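Local coordinates for protein V-type ATPase 116 kDa subunit (Meiothermus ruber, PDB 3RRK) that forms the cytoplasmic N-terminal domain of subunit I, the homolog of subunit a in V-type ATPases, and probably takes part in rotary proton pumping across the membrane, at residues G112-A117 with V243-E248; E119-T124 with G217-M222; L213-A218 with A229-R234. All blocks are in the same frame, centred on the assembly; numbering follows the deposited sequence.

Contact 1. Residues G112-A117 with V243-E248; sequences GKERAA and VGIREE
With CG1 turned beside its own backbone N (chi1 -64°) and CG2 anti to it, Ile245 opens its two branches like a fork toward Glu114 and Arg115 on the facing helix. The CG1 branch serves the glutamate: Ile245 CD1 lies 3.5 Å from Glu114 CG and 3.9 Å from Glu114 CB, the two side chains crossing at about a right angle. The CG2 methyl takes the arginine, meeting Arg115 CB at 3.7 Å. A beta-branched residue suits this place because one side chain can press on two successive residues of a neighbouring helix turn. Both side chains meet the isoleucine with aliphatic carbons. The bend of Glu114 at chi2 (54°) carries its carboxylate away from the isoleucine, so a charged residue can offer greasy methylenes here and keep its acid clear of them. Arg115 likewise leads its polar end off, where NH1 donates to the backbone O of Val78. Replacing Ile245 by an alanine would take away CG1, CG2 and CD1, and would probably open a gap beside the Glu114 methylenes and leave Arg115 CB without the methyl that packs on it. The backbones come near each other at this point, Arg115 CA standing 6.2 Å from Ile245 CA, and about 163 Å² of surface is buried, although none of the three touching residues is fully enclosed. The seam goes on along the same faces: Ile245 also touches Leu118, and Arg115 reaches Leu242 and Val249. Contact residues spaced three and four apart, on helices 94-138 and 224-281 running in opposite directions, are characteristic of antiparallel coiled-coil packing, which here builds the long helical rod of the domain.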
loop_
_atom_site.group_PDB
_atom_site.type_symbol
_atom_site.label_atom_id
_atom_site.label_comp_id
_atom_site.label_asym_id
_atom_site.label_seq_id
_atom_site.Cartn_x
_atom_site.Cartn_y
_atom_site.Cartn_z
ATOM N N GLY A 112 4.910 -5.207 8.236
ATOM C CA GLY A 112 3.673 -4.921 7.539
ATOM C C GLY A 112 3.349 -5.967 6.489
ATOM O O GLY A 112 2.180 -6.279 6.248
ATOM N N LYS A 113 4.387 -6.510 5.855
ATOM C CA LYS A 113 4.191 -7.529 4.831
ATOM C C LYS A 113 3.782 -8.860 5.452
ATOM O O LYS A 113 2.945 -9.588 4.914
ATOM C CB LYS A 113 5.446 -7.703 3.969
ATOM C CG LYS A 113 5.526 -6.735 2.786
ATOM C CD LYS A 113 6.822 -6.909 1.998
ATOM C CE LYS A 113 6.951 -5.887 0.867
ATOM N NZ LYS A 113 8.344 -5.856 0.319
ATOM N N GLU A 114 4.358 -9.168 6.602
ATOM C CA GLU A 114 4.069 -10.430 7.226
ATOM C C GLU A 114 2.645 -10.415 7.737
ATOM O O GLU A 114 1.876 -11.329 7.439
ATOM C CB GLU A 114 5.064 -10.721 8.351
ATOM C CG GLU A 114 4.949 -12.138 8.897
ATOM C CD GLU A 114 5.064 -13.184 7.798
ATOM O OE1 GLU A 114 5.964 -13.028 6.946
ATOM O OE2 GLU A 114 4.253 -14.144 7.778
ATOM N N ARG A 115 2.311 -9.366 8.497
ATOM C CA ARG A 115 0.967 -9.149 9.061
ATOM C C ARG A 115 -0.133 -9.257 8.001
ATOM O O ARG A 115 -1.152 -9.911 8.217
ATOM C CB ARG A 115 0.878 -7.786 9.763
ATOM C CG ARG A 115 -0.508 -7.476 10.330
ATOM C CD ARG A 115 -0.615 -6.058 10.863
ATOM N NE ARG A 115 -0.448 -5.087 9.786
ATOM C CZ ARG A 115 -0.087 -3.819 9.960
ATOM N NH1 ARG A 115 0.161 -3.367 11.181
ATOM N NH2 ARG A 115 0.041 -3.014 8.905
ATOM N N ALA A 116 0.074 -8.624 6.855
ATOM C CA ALA A 116 -0.873 -8.762 5.751
ATOM C C ALA A 116 -0.981 -10.197 5.224
ATOM O O ALA A 116 -2.076 -10.659 4.904
ATOM C CB ALA A 116 -0.541 -7.780 4.597
ATOM N N ALA A 117 0.147 -10.898 5.116
ATOM C CA ALA A 117 0.130 -12.285 4.620
ATOM C C ALA A 117 -0.626 -13.190 5.579
ATOM O O ALA A 117 -1.440 -14.008 5.156
ATOM C CB ALA A 117 1.532 -12.811 4.394
ATOM N N VAL A 243 -0.336 -12.592 16.430
ATOM C CA VAL A 243 -0.176 -11.941 17.716
ATOM C C VAL A 243 1.248 -11.415 17.862
ATOM O O VAL A 243 1.465 -10.232 18.123
ATOM C CB VAL A 243 -0.553 -12.889 18.868
ATOM C CG1 VAL A 243 -0.048 -12.348 20.192
ATOM C CG2 VAL A 243 -2.065 -13.059 18.912
ATOM N N GLY A 244 2.216 -12.291 17.660
ATOM C CA GLY A 244 3.616 -11.912 17.717
ATOM C C GLY A 244 4.030 -10.800 16.769
ATOM O O GLY A 244 4.797 -9.915 17.145
ATOM N N ILE A 245 3.537 -10.846 15.535
ATOM C CA ILE A 245 3.792 -9.780 14.577
ATOM C C ILE A 245 3.208 -8.450 15.077
ATOM O O ILE A 245 3.823 -7.390 14.929
ATOM C CB ILE A 245 3.183 -10.099 13.212
ATOM C CG1 ILE A 245 3.860 -11.341 12.590
ATOM C CG2 ILE A 245 3.303 -8.905 12.302
ATOM C CD1 ILE A 245 5.350 -11.180 12.191
ATOM N N ARG A 246 2.030 -8.513 15.688
ATOM C CA ARG A 246 1.374 -7.303 16.154
ATOM C C ARG A 246 2.120 -6.710 17.338
ATOM O O ARG A 246 2.169 -5.493 17.497
ATOM C CB ARG A 246 -0.083 -7.570 16.524
ATOM C CG ARG A 246 -0.967 -7.955 15.356
ATOM C CD ARG A 246 -2.427 -7.879 15.766
ATOM N NE ARG A 246 -2.558 -7.790 17.219
ATOM C CZ ARG A 246 -3.588 -8.267 17.908
ATOM N NH1 ARG A 246 -4.581 -8.874 17.269
ATOM N NH2 ARG A 246 -3.621 -8.146 19.231
ATOM N N GLU A 247 2.708 -7.572 18.164
ATOM C CA GLU A 247 3.475 -7.104 19.315
ATOM C C GLU A 247 4.742 -6.391 18.852
ATOM O O GLU A 247 5.160 -5.394 19.432
ATOM C CB GLU A 247 3.769 -8.249 20.292
ATOM C CG GLU A 247 2.487 -8.809 20.957
ATOM C CD GLU A 247 2.735 -9.964 21.946
ATOM O OE1 GLU A 247 3.803 -10.617 21.857
ATOM O OE2 GLU A 247 1.856 -10.215 22.813
ATOM N N GLU A 248 5.331 -6.894 17.780
ATOM C CA GLU A 248 6.482 -6.255 17.169
ATOM C C GLU A 248 6.104 -4.892 16.583
ATOM O O GLU A 248 6.843 -3.918 16.708
ATOM C CB GLU A 248 7.019 -7.155 16.062
ATOM C CG GLU A 248 7.812 -8.320 16.565
ATOM C CD GLU A 248 9.214 -7.912 16.950
ATOM O OE1 GLU A 248 10.016 -7.601 16.033
ATOM O OE2 GLU A 248 9.502 -7.888 18.170
#

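Contact 2. Residues E119-T124 with G217-M222; sequences EEEIQT and GAYGAM
The ring of Tyr219 is held between two side chains of helix 224-281, the NH1 end of Arg230 over one face and the CG and CE of Met231 over the other, while Thr124 of helix 94-138 sends its CG2 methyl obliquely to the corner at CE2. This is the end of the antiparallel helical rod where the loop leading into helix 224-281 folds back, and Tyr219 is the buried wedge that this loop drives between the two long helices. The methyl of Thr124 stands 4.1 Å from Tyr219 CE2, a loose van der Waals touch. Near the phenol end, Glu121 passes with its CG 4.4 Å from Tyr219 OH, and its carboxylate goes on to a salt bridge with Arg234. A tyrosine suits such a place, since its flat ring fills the slot between the helices, with OH turned toward the side chain of Glu121.

The wedge is presented by a tight turn, in which Gly220 N donates to Gly217 O. Gly217 begins it at a positive phi, a backbone shape that favours glycine. On helix 94-138, Thr124 has OG1 beside the backbone N (chi1 -60°), which leaves CG2 anti to that N and pointing at the ring, with the hydroxyl facing back along its own helix. That hydroxyl bonds within its own helix: Thr124 OG1 donates to Glu120 O at 2.7 Å. The C=O...O angle is 148°, and the donor is tilted 27° from the carbonyl plane. Thr124 N reaches the same Glu120 O from the opposite face at 3.0 Å.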
loop_
_atom_site.group_PDB
_atom_site.type_symbol
_atom_site.label_atom_id
_atom_site.label_comp_id
_atom_site.label_asym_id
_atom_site.label_seq_id
_atom_site.Cartn_x
_atom_site.Cartn_y
_atom_site.Cartn_z
ATOM N N GLU A 119 -3.010 -12.132 7.732
ATOM C CA GLU A 119 -4.427 -11.788 7.741
ATOM C C GLU A 119 -5.149 -12.353 6.524
ATOM O O GLU A 119 -6.283 -12.811 6.627
ATOM C CB GLU A 119 -4.627 -10.280 7.841
ATOM C CG GLU A 119 -4.061 -9.662 9.105
ATOM C CD GLU A 119 -4.101 -8.144 9.076
ATOM O OE1 GLU A 119 -4.281 -7.571 7.977
ATOM O OE2 GLU A 119 -3.948 -7.524 10.151
ATOM N N GLU A 120 -4.485 -12.327 5.374
ATOM C CA GLU A 120 -5.077 -12.849 4.144
ATOM C C GLU A 120 -5.201 -14.367 4.242
ATOM O O GLU A 120 -6.136 -14.967 3.708
ATOM C CB GLU A 120 -4.232 -12.460 2.922
ATOM C CG GLU A 120 -4.812 -11.347 2.043
ATOM C CD GLU A 120 -4.683 -9.930 2.639
ATOM O OE1 GLU A 120 -5.634 -9.473 3.322
ATOM O OE2 GLU A 120 -3.648 -9.264 2.401
ATOM N N GLU A 121 -4.249 -14.979 4.942
ATOM C CA GLU A 121 -4.221 -16.419 5.124
ATOM C C GLU A 121 -5.408 -16.856 5.981
ATOM O O GLU A 121 -6.175 -17.750 5.616
ATOM C CB GLU A 121 -2.894 -16.814 5.797
ATOM C CG GLU A 121 -2.366 -18.247 5.506
ATOM C CD GLU A 121 -0.901 -18.442 5.919
ATOM O OE1 GLU A 121 -0.419 -17.735 6.834
ATOM O OE2 GLU A 121 -0.228 -19.303 5.315
ATOM N N ILE A 122 -5.549 -16.201 7.125
ATOM C CA ILE A 122 -6.629 -16.470 8.057
ATOM C C ILE A 122 -8.013 -16.265 7.443
ATOM O O ILE A 122 -8.936 -17.037 7.699
ATOM C CB ILE A 122 -6.471 -15.611 9.303
ATOM C CG1 ILE A 122 -5.207 -16.024 10.052
ATOM C CG2 ILE A 122 -7.670 -15.742 10.203
ATOM C CD1 ILE A 122 -4.850 -15.086 11.204
ATOM N N GLN A 123 -8.159 -15.238 6.621
ATOM C CA GLN A 123 -9.431 -15.001 5.939
ATOM C C GLN A 123 -9.741 -16.068 4.890
ATOM O O GLN A 123 -10.880 -16.517 4.780
ATOM C CB GLN A 123 -9.461 -13.602 5.326
ATOM C CG GLN A 123 -9.410 -12.496 6.363
ATOM C CD GLN A 123 -9.172 -11.121 5.756
ATOM O OE1 GLN A 123 -9.429 -10.902 4.574
ATOM N NE2 GLN A 123 -8.670 -10.194 6.565
ATOM N N THR A 124 -8.732 -16.457 4.117
ATOM C CA THR A 124 -8.863 -17.565 3.173
ATOM C C THR A 124 -9.390 -18.808 3.880
ATOM O O THR A 124 -10.347 -19.447 3.440
ATOM C CB THR A 124 -7.510 -17.947 2.582
ATOM O OG1 THR A 124 -6.960 -16.826 1.888
ATOM C CG2 THR A 124 -7.672 -19.088 1.628
ATOM N N GLY A 217 -4.498 -18.912 -3.892
ATOM C CA GLY A 217 -3.108 -19.006 -3.483
ATOM C C GLY A 217 -2.501 -20.381 -3.641
ATOM O O GLY A 217 -2.901 -21.151 -4.514
ATOM N N ALA A 218 -1.529 -20.680 -2.784
ATOM C CA ALA A 218 -0.846 -21.966 -2.801
ATOM C C ALA A 218 -1.816 -23.152 -2.836
ATOM O O ALA A 218 -1.545 -24.152 -3.494
ATOM C CB ALA A 218 0.097 -22.079 -1.606
ATOM N N TYR A 219 -2.945 -23.046 -2.143
ATOM C CA TYR A 219 -3.873 -24.179 -2.054
ATOM C C TYR A 219 -4.363 -24.670 -3.405
ATOM O O TYR A 219 -4.810 -25.808 -3.523
ATOM C CB TYR A 219 -5.093 -23.839 -1.192
ATOM C CG TYR A 219 -4.733 -23.394 0.190
ATOM C CD1 TYR A 219 -4.323 -24.314 1.149
ATOM C CD2 TYR A 219 -4.778 -22.050 0.541
ATOM C CE1 TYR A 219 -3.970 -23.908 2.418
ATOM C CE2 TYR A 219 -4.429 -21.640 1.806
ATOM C CZ TYR A 219 -4.028 -22.571 2.739
ATOM O OH TYR A 219 -3.687 -22.159 3.997
ATOM N N GLY A 220 -4.314 -23.799 -4.409
ATOM C CA GLY A 220 -4.875 -24.106 -5.710
ATOM C C GLY A 220 -4.294 -25.365 -6.309
ATOM O O GLY A 220 -5.027 -26.246 -6.777
ATOM N N ALA A 221 -2.969 -25.454 -6.270
ATOM C CA ALA A 221 -2.227 -26.539 -6.906
ATOM C C ALA A 221 -2.015 -27.759 -6.001
ATOM O O ALA A 221 -1.026 -28.481 -6.145
ATOM C CB ALA A 221 -0.881 -26.013 -7.392
ATOM N N MET A 222 -2.931 -27.993 -5.072
ATOM C CA MET A 222 -2.773 -29.106 -4.152
ATOM C C MET A 222 -3.911 -30.079 -4.285
ATOM O O MET A 222 -5.000 -29.721 -4.722
ATOM C CB MET A 222 -2.742 -28.635 -2.701
ATOM C CG MET A 222 -1.553 -27.791 -2.309
ATOM S SD MET A 222 -1.636 -27.365 -0.555
ATOM C CE MET A 222 -0.420 -26.060 -0.457
#

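Contact 3. Residues L213-A218 with A229-R234; sequences LRFPGA and ARMKER
Phe215 and Met231 make the apolar half of this contact: the terminal methyl of the methionine, CE, lies 3.7 Å from Phe215 CD1 and 4.1 Å from Phe215 CE1, approaching the ring obliquely while the two side chains cross at about a right angle. The other half is made by Ala218, whose CB sits over one face of the Arg230 guanidinium, 4.2 Å from NH1. A small methyl is well matched to that flat group, whose N-H bonds point outward in its plane and leave the face to apolar contact.

Length brings both helix residues across the separation between the backbones. These are well apart, with Ala218 CA and Arg230 CA 10.0 Å from each other, so the helix must span the distance with long chains. Met231 is extended beyond CG (chi2 -158°), which carries its flexible thioether out to the ring, and Arg230 is stretched from CG to NE.

Farther out, helix 94-138 backs the phenylalanine: Phe128 meets its ring with the planes at about 60°, and Ala132 touches it too. Pro216, next in the chain, rests on Thr124 and Phe128 of that helix, and Leu213 is tied by backbone hydrogen bonds to Pro152 of strand 148-155, so the loop is placed from both the lobe and the rod. On the helix side, Arg234 is paired with Glu241 as well as with Glu121 of helix 94-138.

With a buried phenylalanine and methionine on one side and an arginine against an exposed alanine on the other, the contact passes from a buried apolar pair to a charged group nearer the surface, and its cohesion across these residues is van der Waals rather than hydrogen-bonded.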
loop_
_atom_site.group_PDB
_atom_site.type_symbol
_atom_site.label_atom_id
_atom_site.label_comp_id
_atom_site.label_asym_id
_atom_site.label_seq_id
_atom_site.Cartn_x
_atom_site.Cartn_y
_atom_site.Cartn_z
ATOM N N LEU A 213 -14.450 -25.617 -8.124
ATOM C CA LEU A 213 -14.145 -24.688 -7.055
ATOM C C LEU A 213 -12.630 -24.569 -6.967
ATOM O O LEU A 213 -11.927 -25.566 -6.798
ATOM C CB LEU A 213 -14.732 -25.185 -5.731
ATOM C CG LEU A 213 -14.284 -24.519 -4.428
ATOM C CD1 LEU A 213 -14.468 -23.002 -4.485
ATOM C CD2 LEU A 213 -15.030 -25.122 -3.240
ATOM N N ARG A 214 -12.133 -23.348 -7.122
ATOM C CA ARG A 214 -10.715 -23.082 -7.031
ATOM C C ARG A 214 -10.423 -22.638 -5.610
ATOM O O ARG A 214 -11.240 -21.984 -4.975
ATOM C CB ARG A 214 -10.303 -21.984 -8.013
ATOM C CG ARG A 214 -10.595 -22.278 -9.480
ATOM C CD ARG A 214 -9.667 -23.346 -10.041
ATOM N NE ARG A 214 -10.168 -23.875 -11.311
ATOM C CZ ARG A 214 -9.561 -24.817 -12.033
ATOM N NH1 ARG A 214 -8.413 -25.343 -11.623
ATOM N NH2 ARG A 214 -10.098 -25.231 -13.174
ATOM N N PHE A 215 -9.266 -23.026 -5.098
ATOM C CA PHE A 215 -8.816 -22.517 -3.822
ATOM C C PHE A 215 -7.733 -21.522 -4.103
ATOM O O PHE A 215 -6.888 -21.756 -4.958
ATOM C CB PHE A 215 -8.344 -23.648 -2.926
ATOM C CG PHE A 215 -9.466 -24.477 -2.415
ATOM C CD1 PHE A 215 -10.104 -24.143 -1.227
ATOM C CD2 PHE A 215 -9.934 -25.550 -3.143
ATOM C CE1 PHE A 215 -11.169 -24.887 -0.753
ATOM C CE2 PHE A 215 -10.991 -26.307 -2.676
ATOM C CZ PHE A 215 -11.612 -25.967 -1.473
ATOM N N PRO A 216 -7.779 -20.383 -3.410
ATOM C CA PRO A 216 -6.885 -19.270 -3.707
ATOM C C PRO A 216 -5.462 -19.607 -3.297
ATOM O O PRO A 216 -5.256 -20.497 -2.460
ATOM C CB PRO A 216 -7.430 -18.160 -2.813
ATOM C CG PRO A 216 -8.015 -18.887 -1.648
ATOM C CD PRO A 216 -8.625 -20.117 -2.235
ATOM N N GLY A 217 -4.498 -18.912 -3.892
ATOM C CA GLY A 217 -3.108 -19.006 -3.483
ATOM C C GLY A 217 -2.501 -20.381 -3.641
ATOM O O GLY A 217 -2.901 -21.151 -4.514
ATOM N N ALA A 218 -1.529 -20.680 -2.784
ATOM C CA ALA A 218 -0.846 -21.966 -2.801
ATOM C C ALA A 218 -1.816 -23.152 -2.836
ATOM O O ALA A 218 -1.545 -24.152 -3.494
ATOM C CB ALA A 218 0.097 -22.079 -1.606
ATOM N N ALA A 229 -5.262 -30.171 4.946
ATOM C CA ALA A 229 -4.381 -30.435 6.066
ATOM C C ALA A 229 -3.540 -29.207 6.397
ATOM O O ALA A 229 -3.399 -28.854 7.566
ATOM C CB ALA A 229 -3.514 -31.646 5.786
ATOM N N ARG A 230 -2.996 -28.556 5.369
ATOM C CA ARG A 230 -2.291 -27.284 5.547
ATOM C C ARG A 230 -3.201 -26.188 6.124
ATOM O O ARG A 230 -2.791 -25.414 6.984
ATOM C CB ARG A 230 -1.667 -26.807 4.234
ATOM C CG ARG A 230 -0.927 -25.488 4.368
ATOM C CD ARG A 230 -0.066 -25.198 3.140
ATOM N NE ARG A 230 0.637 -23.915 3.232
ATOM C CZ ARG A 230 0.124 -22.746 2.843
ATOM N NH1 ARG A 230 -1.099 -22.687 2.337
ATOM N NH2 ARG A 230 0.831 -21.629 2.961
ATOM N N MET A 231 -4.436 -26.123 5.647
ATOM C CA MET A 231 -5.379 -25.172 6.198
ATOM C C MET A 231 -5.624 -25.418 7.678
ATOM O O MET A 231 -5.790 -24.480 8.452
ATOM C CB MET A 231 -6.706 -25.271 5.477
ATOM C CG MET A 231 -6.701 -24.642 4.128
ATOM S SD MET A 231 -8.379 -24.239 3.676
ATOM C CE MET A 231 -8.197 -24.131 1.897
ATOM N N LYS A 232 -5.670 -26.683 8.065
ATOM C CA LYS A 232 -5.995 -27.026 9.436
ATOM C C LYS A 232 -4.866 -26.616 10.374
ATOM O O LYS A 232 -5.101 -26.272 11.535
ATOM C CB LYS A 232 -6.266 -28.528 9.554
ATOM C CG LYS A 232 -6.649 -29.005 10.947
ATOM C CD LYS A 232 -6.851 -30.522 10.969
ATOM C CE LYS A 232 -6.744 -31.096 12.381
ATOM N NZ LYS A 232 -6.758 -32.587 12.403
ATOM N N GLU A 233 -3.641 -26.653 9.869
ATOM C CA GLU A 233 -2.486 -26.370 10.705
ATOM C C GLU A 233 -2.166 -24.879 10.692
ATOM O O GLU A 233 -1.766 -24.313 11.707
ATOM C CB GLU A 233 -1.279 -27.198 10.257
ATOM C CG GLU A 233 -0.241 -26.428 9.473
ATOM C CD GLU A 233 0.833 -27.326 8.889
ATOM O OE1 GLU A 233 1.325 -28.220 9.613
ATOM O OE2 GLU A 233 1.179 -27.138 7.700
ATOM N N ARG A 234 -2.341 -24.239 9.539
ATOM C CA ARG A 234 -2.234 -22.790 9.484
ATOM C C ARG A 234 -3.304 -22.185 10.394
ATOM O O ARG A 234 -3.103 -21.121 10.967
ATOM C CB ARG A 234 -2.378 -22.255 8.053
ATOM C CG ARG A 234 -1.314 -22.740 7.075
ATOM C CD ARG A 234 0.090 -22.394 7.548
ATOM N NE ARG A 234 0.212 -20.994 7.962
ATOM C CZ ARG A 234 0.913 -20.586 9.020
ATOM N NH1 ARG A 234 1.556 -21.469 9.776
ATOM N NH2 ARG A 234 0.970 -19.298 9.326
#

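From the N-terminal lobe the chain enters helix 94-138, which supplies first 112-117 and then 119-124. It next builds the second alpha/beta lobe and leaves it through the loop that holds 213-218 and 217-222, before turning back along helix 224-281. Contact 3 closes the shortest loop, ten residues between loop and helix. Contact 2 closes one of 92 residues between helix 94-138 and that same loop, sharing Gly217 and Ala218 with contact 3. Contact 1 zips the two long helices and encloses both others. Contacts 2 and 3, with centres about 5 Å apart, form one junction at the second lobe; the centre of contact 1 lies about 17 Å from that of contact 2, farther along the rod.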